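Local coordinates for protein rhamnosidase B (PDB 2OKX) that probably releases terminal alpha-L-rhamnose from glycosides by hydrolysis, as a bacterial family 78 alpha-L-rhamnosidase, at residues S875-K880 with I913-E918; W886-I891 with E936-L941; R928-E933 with T950-M955. All blocks are in the same frame, centred on the assembly; numbering follows the deposited sequence. Where two conformers were deposited one is given.

Interaction 1: residues S875-K880 with I913-E918; sequences SILGVK and IAVSWE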
# COMPACT_ATOMS: atom_id res chain seq x y z
N SER A 875 -26.18 6.33 9.22
CA SER A 875 -26.91 5.92 10.42
C SER A 875 -27.41 7.04 11.33
O SER A 875 -28.50 6.94 11.89
CB SER A 875 -26.06 4.96 11.25
OG SER A 875 -25.92 3.70 10.60
N ILE A 876 -26.61 8.09 11.46
CA ILE A 876 -26.92 9.21 12.35
C ILE A 876 -27.59 10.42 11.70
O ILE A 876 -28.69 10.81 12.08
CB ILE A 876 -25.62 9.68 13.07
CG1 ILE A 876 -24.89 8.46 13.63
CG2 ILE A 876 -25.95 10.66 14.18
CD1 ILE A 876 -25.70 7.62 14.60
N LEU A 877 -26.92 11.03 10.73
CA LEU A 877 -27.51 12.17 10.04
C LEU A 877 -28.85 11.70 9.47
O LEU A 877 -29.83 12.45 9.46
CB LEU A 877 -26.61 12.64 8.90
CG LEU A 877 -27.13 13.86 8.13
CD1 LEU A 877 -27.21 15.08 9.06
CD2 LEU A 877 -26.19 14.13 6.97
N GLY A 878 -28.87 10.46 8.99
CA GLY A 878 -30.09 9.87 8.47
C GLY A 878 -30.26 9.69 6.97
O GLY A 878 -31.36 9.37 6.52
N VAL A 879 -29.20 9.88 6.19
CA VAL A 879 -29.31 9.75 4.74
C VAL A 879 -29.00 8.36 4.21
O VAL A 879 -27.87 7.88 4.34
CB VAL A 879 -28.38 10.75 4.01
CG1 VAL A 879 -28.55 10.62 2.50
CG2 VAL A 879 -28.69 12.17 4.46
N LYS A 880 -29.99 7.72 3.60
CA LYS A 880 -29.82 6.39 3.02
C LYS A 880 -30.40 6.29 1.62
O LYS A 880 -31.42 6.91 1.32
CB LYS A 880 -30.49 5.33 3.90
CG LYS A 880 -29.76 5.02 5.20
CD LYS A 880 -30.44 3.86 5.92
CE LYS A 880 -29.70 3.48 7.18
NZ LYS A 880 -30.36 2.33 7.86
N ILE A 913 -27.58 15.52 -1.64
CA ILE A 913 -28.63 15.47 -0.64
C ILE A 913 -28.05 16.21 0.56
O ILE A 913 -27.05 15.77 1.13
CB ILE A 913 -28.95 14.02 -0.20
CG1 ILE A 913 -29.31 13.15 -1.41
CG2 ILE A 913 -30.10 14.02 0.79
CD1 ILE A 913 -30.60 13.52 -2.09
N ALA A 914 -28.65 17.33 0.94
CA ALA A 914 -28.17 18.08 2.09
C ALA A 914 -29.20 17.97 3.20
O ALA A 914 -30.40 18.17 2.97
CB ALA A 914 -27.94 19.54 1.72
N VAL A 915 -28.75 17.63 4.40
CA VAL A 915 -29.65 17.48 5.53
C VAL A 915 -29.11 18.16 6.78
O VAL A 915 -27.92 18.08 7.08
CB VAL A 915 -29.89 15.99 5.87
CG1 VAL A 915 -30.65 15.85 7.18
CG2 VAL A 915 -30.65 15.32 4.73
N SER A 916 -29.98 18.84 7.52
CA SER A 916 -29.57 19.47 8.76
C SER A 916 -30.72 19.35 9.74
O SER A 916 -31.89 19.43 9.35
CB SER A 916 -29.22 20.94 8.55
OG SER A 916 -30.38 21.71 8.28
N TRP A 917 -30.40 19.12 11.01
CA TRP A 917 -31.43 19.04 12.03
C TRP A 917 -30.89 19.44 13.39
O TRP A 917 -29.68 19.39 13.62
CB TRP A 917 -32.08 17.64 12.10
CG TRP A 917 -31.15 16.45 12.14
CD1 TRP A 917 -30.92 15.55 11.13
CD2 TRP A 917 -30.39 15.98 13.27
NE1 TRP A 917 -30.08 14.55 11.56
CE2 TRP A 917 -29.74 14.79 12.87
CE3 TRP A 917 -30.20 16.44 14.58
CZ2 TRP A 917 -28.91 14.06 13.73
CZ3 TRP A 917 -29.38 15.72 15.44
CH2 TRP A 917 -28.74 14.54 15.01
N GLU A 918 -31.79 19.86 14.26
CA GLU A 918 -31.41 20.24 15.61
C GLU A 918 -32.65 20.23 16.48
O GLU A 918 -33.76 20.47 16.00
CB GLU A 918 -30.78 21.63 15.62
CG GLU A 918 -31.75 22.78 15.45
CD GLU A 918 -31.04 24.12 15.42
OE1 GLU A 918 -30.40 24.43 14.40
OE2 GLU A 918 -31.12 24.85 16.43

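Interaction 2: residues W886-I891 with E936-L941; sequences WRTVDI and EVNVTL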
# COMPACT_ATOMS: atom_id res chain seq x y z
N TRP A 886 -30.13 6.06 -6.47
CA TRP A 886 -30.64 7.13 -5.61
C TRP A 886 -31.86 7.83 -6.20
O TRP A 886 -32.05 9.03 -6.00
CB TRP A 886 -29.54 8.16 -5.31
CG TRP A 886 -28.41 7.60 -4.51
CD1 TRP A 886 -27.45 6.73 -4.94
CD2 TRP A 886 -28.14 7.83 -3.12
NE1 TRP A 886 -26.60 6.40 -3.91
CE2 TRP A 886 -27.00 7.06 -2.78
CE3 TRP A 886 -28.75 8.61 -2.12
CZ2 TRP A 886 -26.45 7.05 -1.48
CZ3 TRP A 886 -28.20 8.60 -0.83
CH2 TRP A 886 -27.07 7.82 -0.53
N ARG A 887 -32.70 7.09 -6.92
CA ARG A 887 -33.91 7.67 -7.51
C ARG A 887 -34.84 8.10 -6.38
O ARG A 887 -35.69 8.96 -6.56
CB ARG A 887 -34.58 6.66 -8.45
CG ARG A 887 -33.80 6.42 -9.74
CD ARG A 887 -34.55 5.49 -10.69
NE ARG A 887 -33.83 5.24 -11.94
CZ ARG A 887 -32.78 4.44 -12.07
NH1 ARG A 887 -32.20 4.28 -13.25
NH2 ARG A 887 -32.29 3.79 -11.02
N THR A 888 -34.70 7.47 -5.22
CA THR A 888 -35.47 7.86 -4.05
C THR A 888 -34.48 7.83 -2.88
O THR A 888 -33.48 7.10 -2.92
CB THR A 888 -36.64 6.88 -3.73
OG1 THR A 888 -36.13 5.72 -3.06
CG2 THR A 888 -37.35 6.45 -5.01
N VAL A 889 -34.73 8.63 -1.86
CA VAL A 889 -33.85 8.67 -0.71
C VAL A 889 -34.67 8.61 0.56
O VAL A 889 -35.73 9.23 0.66
CB VAL A 889 -32.98 9.95 -0.73
CG1 VAL A 889 -33.87 11.18 -0.80
CG2 VAL A 889 -32.10 10.01 0.51
N ASP A 890 -34.19 7.84 1.52
CA ASP A 890 -34.86 7.71 2.80
C ASP A 890 -34.12 8.58 3.82
O ASP A 890 -32.92 8.42 4.02
CB ASP A 890 -34.83 6.26 3.27
CG ASP A 890 -35.61 5.34 2.35
OD1 ASP A 890 -35.45 4.11 2.48
OD2 ASP A 890 -36.38 5.84 1.50
N ILE A 891 -34.84 9.51 4.44
CA ILE A 891 -34.26 10.38 5.45
C ILE A 891 -34.85 9.96 6.79
O ILE A 891 -36.04 10.15 7.05
CB ILE A 891 -34.60 11.86 5.19
CG1 ILE A 891 -34.13 12.27 3.79
CG2 ILE A 891 -33.92 12.75 6.25
CD1 ILE A 891 -32.64 12.10 3.53
N GLU A 936 -37.35 11.29 -5.17
CA GLU A 936 -38.40 11.12 -4.18
C GLU A 936 -37.76 11.00 -2.79
O GLU A 936 -36.82 10.23 -2.60
CB GLU A 936 -39.24 9.87 -4.50
CG GLU A 936 -40.16 9.40 -3.38
CD GLU A 936 -41.08 8.27 -3.81
OE1 GLU A 936 -41.52 7.49 -2.94
OE2 GLU A 936 -41.38 8.16 -5.02
N VAL A 937 -38.28 11.76 -1.84
CA VAL A 937 -37.75 11.75 -0.47
C VAL A 937 -38.77 11.22 0.53
O VAL A 937 -39.88 11.74 0.62
CB VAL A 937 -37.35 13.17 -0.03
CG1 VAL A 937 -36.77 13.14 1.39
CG2 VAL A 937 -36.35 13.76 -1.02
N ASN A 938 -38.39 10.19 1.27
CA ASN A 938 -39.26 9.62 2.29
C ASN A 938 -38.69 10.07 3.64
O ASN A 938 -37.55 9.76 3.96
CB ASN A 938 -39.25 8.09 2.20
CG ASN A 938 -39.63 7.60 0.82
OD1 ASN A 938 -40.72 7.91 0.32
ND2 ASN A 938 -38.75 6.83 0.20
N VAL A 939 -39.49 10.79 4.42
CA VAL A 939 -39.02 11.30 5.72
C VAL A 939 -39.65 10.61 6.92
O VAL A 939 -40.87 10.49 7.01
CB VAL A 939 -39.31 12.81 5.85
CG1 VAL A 939 -38.70 13.34 7.15
CG2 VAL A 939 -38.76 13.56 4.65
N THR A 940 -38.81 10.19 7.86
CA THR A 940 -39.28 9.54 9.08
C THR A 940 -38.55 10.12 10.29
O THR A 940 -37.35 9.90 10.47
CB THR A 940 -39.00 8.01 9.08
OG1 THR A 940 -39.56 7.41 7.91
CG2 THR A 940 -39.61 7.36 10.31
N LEU A 941 -39.27 10.86 11.13
CA LEU A 941 -38.64 11.40 12.33
C LEU A 941 -38.42 10.23 13.29
O LEU A 941 -39.18 9.26 13.28
CB LEU A 941 -39.54 12.45 12.98
CG LEU A 941 -39.76 13.72 12.16
CD1 LEU A 941 -40.57 14.71 12.98
CD2 LEU A 941 -38.41 14.33 11.77

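Interaction 3: residues R928-E933 with T950-M955; sequences RIEAPE and TQVKYM. With CA (calcium ion), chain D.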
# COMPACT_ATOMS: atom_id res chain seq x y z
N ARG A 928 -34.18 20.13 7.86
CA ARG A 928 -34.17 20.69 6.51
C ARG A 928 -33.53 19.65 5.58
O ARG A 928 -32.50 19.04 5.91
CB ARG A 928 -33.35 21.98 6.48
CG ARG A 928 -33.27 22.67 5.12
CD ARG A 928 -32.21 23.76 5.12
NE ARG A 928 -32.12 24.48 3.84
CZ ARG A 928 -32.97 25.42 3.45
NH1 ARG A 928 -33.99 25.78 4.24
NH2 ARG A 928 -32.80 26.02 2.28
N ILE A 929 -34.14 19.46 4.42
CA ILE A 929 -33.67 18.52 3.42
C ILE A 929 -33.64 19.23 2.07
O ILE A 929 -34.62 19.88 1.69
CB ILE A 929 -34.63 17.31 3.30
CG1 ILE A 929 -34.71 16.57 4.64
CG2 ILE A 929 -34.16 16.37 2.19
CD1 ILE A 929 -35.88 15.61 4.72
N GLU A 930 -32.53 19.12 1.36
CA GLU A 930 -32.42 19.74 0.04
C GLU A 930 -31.93 18.68 -0.93
O GLU A 930 -30.94 17.99 -0.66
CB GLU A 930 -31.45 20.92 0.10
CG GLU A 930 -31.52 21.82 -1.13
CD GLU A 930 -30.91 23.19 -0.89
OE1 GLU A 930 -31.08 24.07 -1.76
OE2 GLU A 930 -30.26 23.39 0.17
N ALA A 931 -32.62 18.53 -2.05
CA ALA A 931 -32.24 17.53 -3.04
C ALA A 931 -32.81 17.89 -4.40
O ALA A 931 -33.70 18.73 -4.50
CB ALA A 931 -32.74 16.16 -2.61
N PRO A 932 -32.29 17.27 -5.48
CA PRO A 932 -32.78 17.53 -6.83
C PRO A 932 -34.27 17.19 -6.90
O PRO A 932 -34.71 16.22 -6.29
CB PRO A 932 -31.92 16.62 -7.69
CG PRO A 932 -30.61 16.60 -6.95
CD PRO A 932 -31.08 16.42 -5.51
N GLU A 933 -35.03 17.99 -7.64
CA GLU A 933 -36.48 17.82 -7.76
C GLU A 933 -37.00 16.45 -8.20
O GLU A 933 -38.09 16.05 -7.79
CB GLU A 933 -37.06 18.89 -8.70
CG GLU A 933 -36.46 18.85 -10.09
CD GLU A 933 -36.96 19.98 -10.98
OE1 GLU A 933 -36.39 20.15 -12.08
OE2 GLU A 933 -37.92 20.68 -10.59
N THR A 950 -38.54 21.00 6.58
CA THR A 950 -38.52 21.88 5.43
C THR A 950 -37.83 21.13 4.30
O THR A 950 -36.63 20.85 4.36
CB THR A 950 -37.75 23.18 5.72
OG1 THR A 950 -38.37 23.88 6.80
CG2 THR A 950 -37.74 24.09 4.48
N GLN A 951 -38.60 20.79 3.27
CA GLN A 951 -38.03 20.07 2.14
C GLN A 951 -37.92 20.99 0.94
O GLN A 951 -38.91 21.54 0.46
CB GLN A 951 -38.89 18.86 1.78
CG GLN A 951 -38.27 18.03 0.67
CD GLN A 951 -39.09 16.82 0.31
OE1 GLN A 951 -39.74 16.22 1.17
NE2 GLN A 951 -39.06 16.43 -0.96
N VAL A 952 -36.68 21.16 0.47
CA VAL A 952 -36.39 22.01 -0.66
C VAL A 952 -35.92 21.20 -1.87
O VAL A 952 -35.07 20.32 -1.74
CB VAL A 952 -35.27 23.02 -0.29
CG1 VAL A 952 -34.96 23.90 -1.48
CG2 VAL A 952 -35.69 23.86 0.91
N LYS A 953 -36.50 21.48 -3.03
CA LYS A 953 -36.11 20.79 -4.26
C LYS A 953 -35.50 21.79 -5.22
O LYS A 953 -36.01 22.91 -5.35
CB LYS A 953 -37.32 20.15 -4.94
CG LYS A 953 -37.85 18.87 -4.32
CD LYS A 953 -39.10 18.41 -5.06
CE LYS A 953 -39.54 17.02 -4.65
NZ LYS A 953 -38.59 15.96 -5.11
N TYR A 954 -34.41 21.42 -5.88
CA TYR A 954 -33.81 22.32 -6.85
C TYR A 954 -33.67 21.61 -8.19
O TYR A 954 -33.80 20.39 -8.27
CB TYR A 954 -32.45 22.87 -6.35
CG TYR A 954 -31.36 21.85 -6.12
CD1 TYR A 954 -31.38 21.01 -5.00
CD2 TYR A 954 -30.27 21.77 -6.99
CE1 TYR A 954 -30.33 20.11 -4.76
CE2 TYR A 954 -29.23 20.88 -6.76
CZ TYR A 954 -29.26 20.05 -5.65
OH TYR A 954 -28.23 19.17 -5.43
N MET A 955 -33.43 22.38 -9.24
CA MET A 955 -33.31 21.84 -10.58
C MET A 955 -32.07 20.99 -10.82
O MET A 955 -31.00 21.26 -10.29
CB MET A 955 -33.33 22.97 -11.60
CG MET A 955 -34.65 23.69 -11.69
SD MET A 955 -34.55 25.05 -12.85
CE MET A 955 -34.20 24.16 -14.37
CA CA D . -37.73 24.50 -5.57
O HOH W 1 -36.03 15.69 -4.13

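Interaction 1: residues S875-K880 with I913-E918
Trp917 reaches across to the backbone of Leu877 and ties the turn that follows helix 868-876 to strand 912-921, a worked example of how an indole can serve as a polar group in an otherwise greasy interface. From its CB, which points toward 875-880, the side chain sets off with CG lodged between the backbone N and the carbonyl carbon (chi1 48°), a torsion that carries the five-membered ring over to the turn. CD1 comes first, 3.7 Å from Leu877 O. NE1 follows and donates to the same oxygen, Leu877 O, at 3.0 Å with an N-H...O angle of 156°. The acceptor lies close to the indole plane, whereas the donor is tilted somewhat out of the carbonyl plane. Farther along the same edge, CZ2 ends up 3.7 Å from Ile876 O, and Pro893, Pro895 and Ala901 pack about the ring.

The segment 875-880 is where helix 868-876, the last helix of the chain, hands over to the C-terminal beta-sandwich: Gly878, with positive phi, turns the chain out of the helix and into strand 879-881, from which Val879 faces the larger sheet containing strand 912-921. Leu877 and Val915 pass each other head to tail, Leu877 CD1 lying 4.0 Å from Val915 CG1 and 3.8 Å from Trp917 NE1. Replacing Trp917 with a phenylalanine would probably leave the buried Leu877 O without its indole donor and the edge beside Ile876 O less filled. One residue beyond the glycine, Val879 straddles two neighbours on one face of the strand, with its CG2 3.7 Å from Val915 CG2 and its CG1 4.1 Å from Ile913 CG2.

Interaction 2: residues W886-I891 with E936-L941
Ile891, Asn938 and Glu936 bury the most surface where strand 888-891 runs alongside strand 936-939, their N-to-C directions 19° apart. Asn938 does most of the joining. Its backbone N-H goes to Val889 O, its carbonyl takes Ile891 N at 2.8 Å, and its side-chain amide adds a third bond: ND2 donates to Asp890 OD2 at 2.9 Å, nearly straight at 169°. The Asp890 and Asn938 side chains run alongside one another on one face, and the carboxylate oxygen stays close to the amide plane although the two flat groups are turned 53° apart. This bond is likely to fix which end of the amide faces the aspartate.

Ile891 belongs to the opposite face. Its CG1 swings beside the backbone N, anti to the carbonyl carbon, and meets Val937 CG1 at 3.7 Å, two residues before its bridge partner Val939, the side chains crossing at a slant. Its carbonyl receives Thr940 N at 2.9 Å, carrying the ladder one residue past strand 936-939.

Glu936 opens that ladder. Its N-H reaches Arg887 O at 3.2 Å and its carbonyl accepts Val889 N at 2.7 Å, while its CB rides alongside Thr888 before the chain extends to an exposed carboxylate.

Successive residues alternate between the two faces: Thr888, Asp890, Glu936 and Asn938 lie on the polar one, Val889, Ile891, Val937 and Val939 on the one turned to the core, where Ile891 and Val939 touch Ile929. After 888-891 the chain builds three strands of the facing sheet, then returns to add 936-939 as parallel outer strand of the sandwich's small sheet.

Interaction 3: residues R928-E933 with T950-M955
Tyr954 lies alongside Pro932 where strands 924-932 and 946-954 run parallel, 17° apart over the paired parts, at the border of the larger sheet of the C-terminal beta-sandwich. The chain between them passes through strand 936-939 of the facing sheet, making this pair a crossover between sheets. A regular ladder of backbone bonds links them, from Ile929 N with Thr950 O to Glu933 N with Tyr954 O.

The tyrosine CG sits between the backbone N and the carbonyl carbon (chi1 62°), which folds the ring back over the neighbouring strand. Pro932 CA lies over one ring face, offset toward the rim, and Pro932 CD approaches Tyr954 CE1 to 3.8 Å; the hydroxyl is hydrogen-bonded to His912 N, outside the pair. Glu930 comes across at about a right angle, its CG 4.0 Å from Tyr954 CD1 and its carboxylate plane nearly perpendicular to the ring. Glu930 also runs beside Val952, with Glu930 OE1 3.9 Å from Val952 CG1, and Val952 CG2 lies over one face of the Arg928 guanidinium, toward its rim.

On the opposite face of the sheet from Glu930 and Val952, Lys953 runs its aliphatic chain past Glu933 CA and bends at its last torsion (chi4 -69°). That bend delivers NZ to Glu933 O at 2.7 Å, from above the carbonyl plane. Lys953 NZ also donates to a water, 2.8 Å away, which in turn donates a hydrogen bond to Pro932 O, holding the turn after strand 924-932 directly and through solvent. Lys953 O binds a calcium ion at 2.4 Å, alongside four ligand atoms from outside the two segments.

The three contacts lie together in the C-terminal beta-sandwich, with centres about 10 Å (interactions 1 and 2), 11 Å (2 and 3) and 13 Å (1 and 3) apart. Interaction 2 sits within the three-stranded sheet and interaction 3 within the facing five-stranded sheet, whereas interaction 1 spans the two. Their segments interleave: 875-880, 886-891, 913-918, 928-933, 936-941, 950-955. Thus interactions 1 and 2 alternate along the chain, as do 2 and 3, while 1 closes before 3 opens. Probable hydrogen bonds, Arg928 N to Ser916 O and Glu930 N to Ala914 O, join interactions 1 and 3 within the larger sheet, and interaction 1 ties both sheets to the chain's last helix.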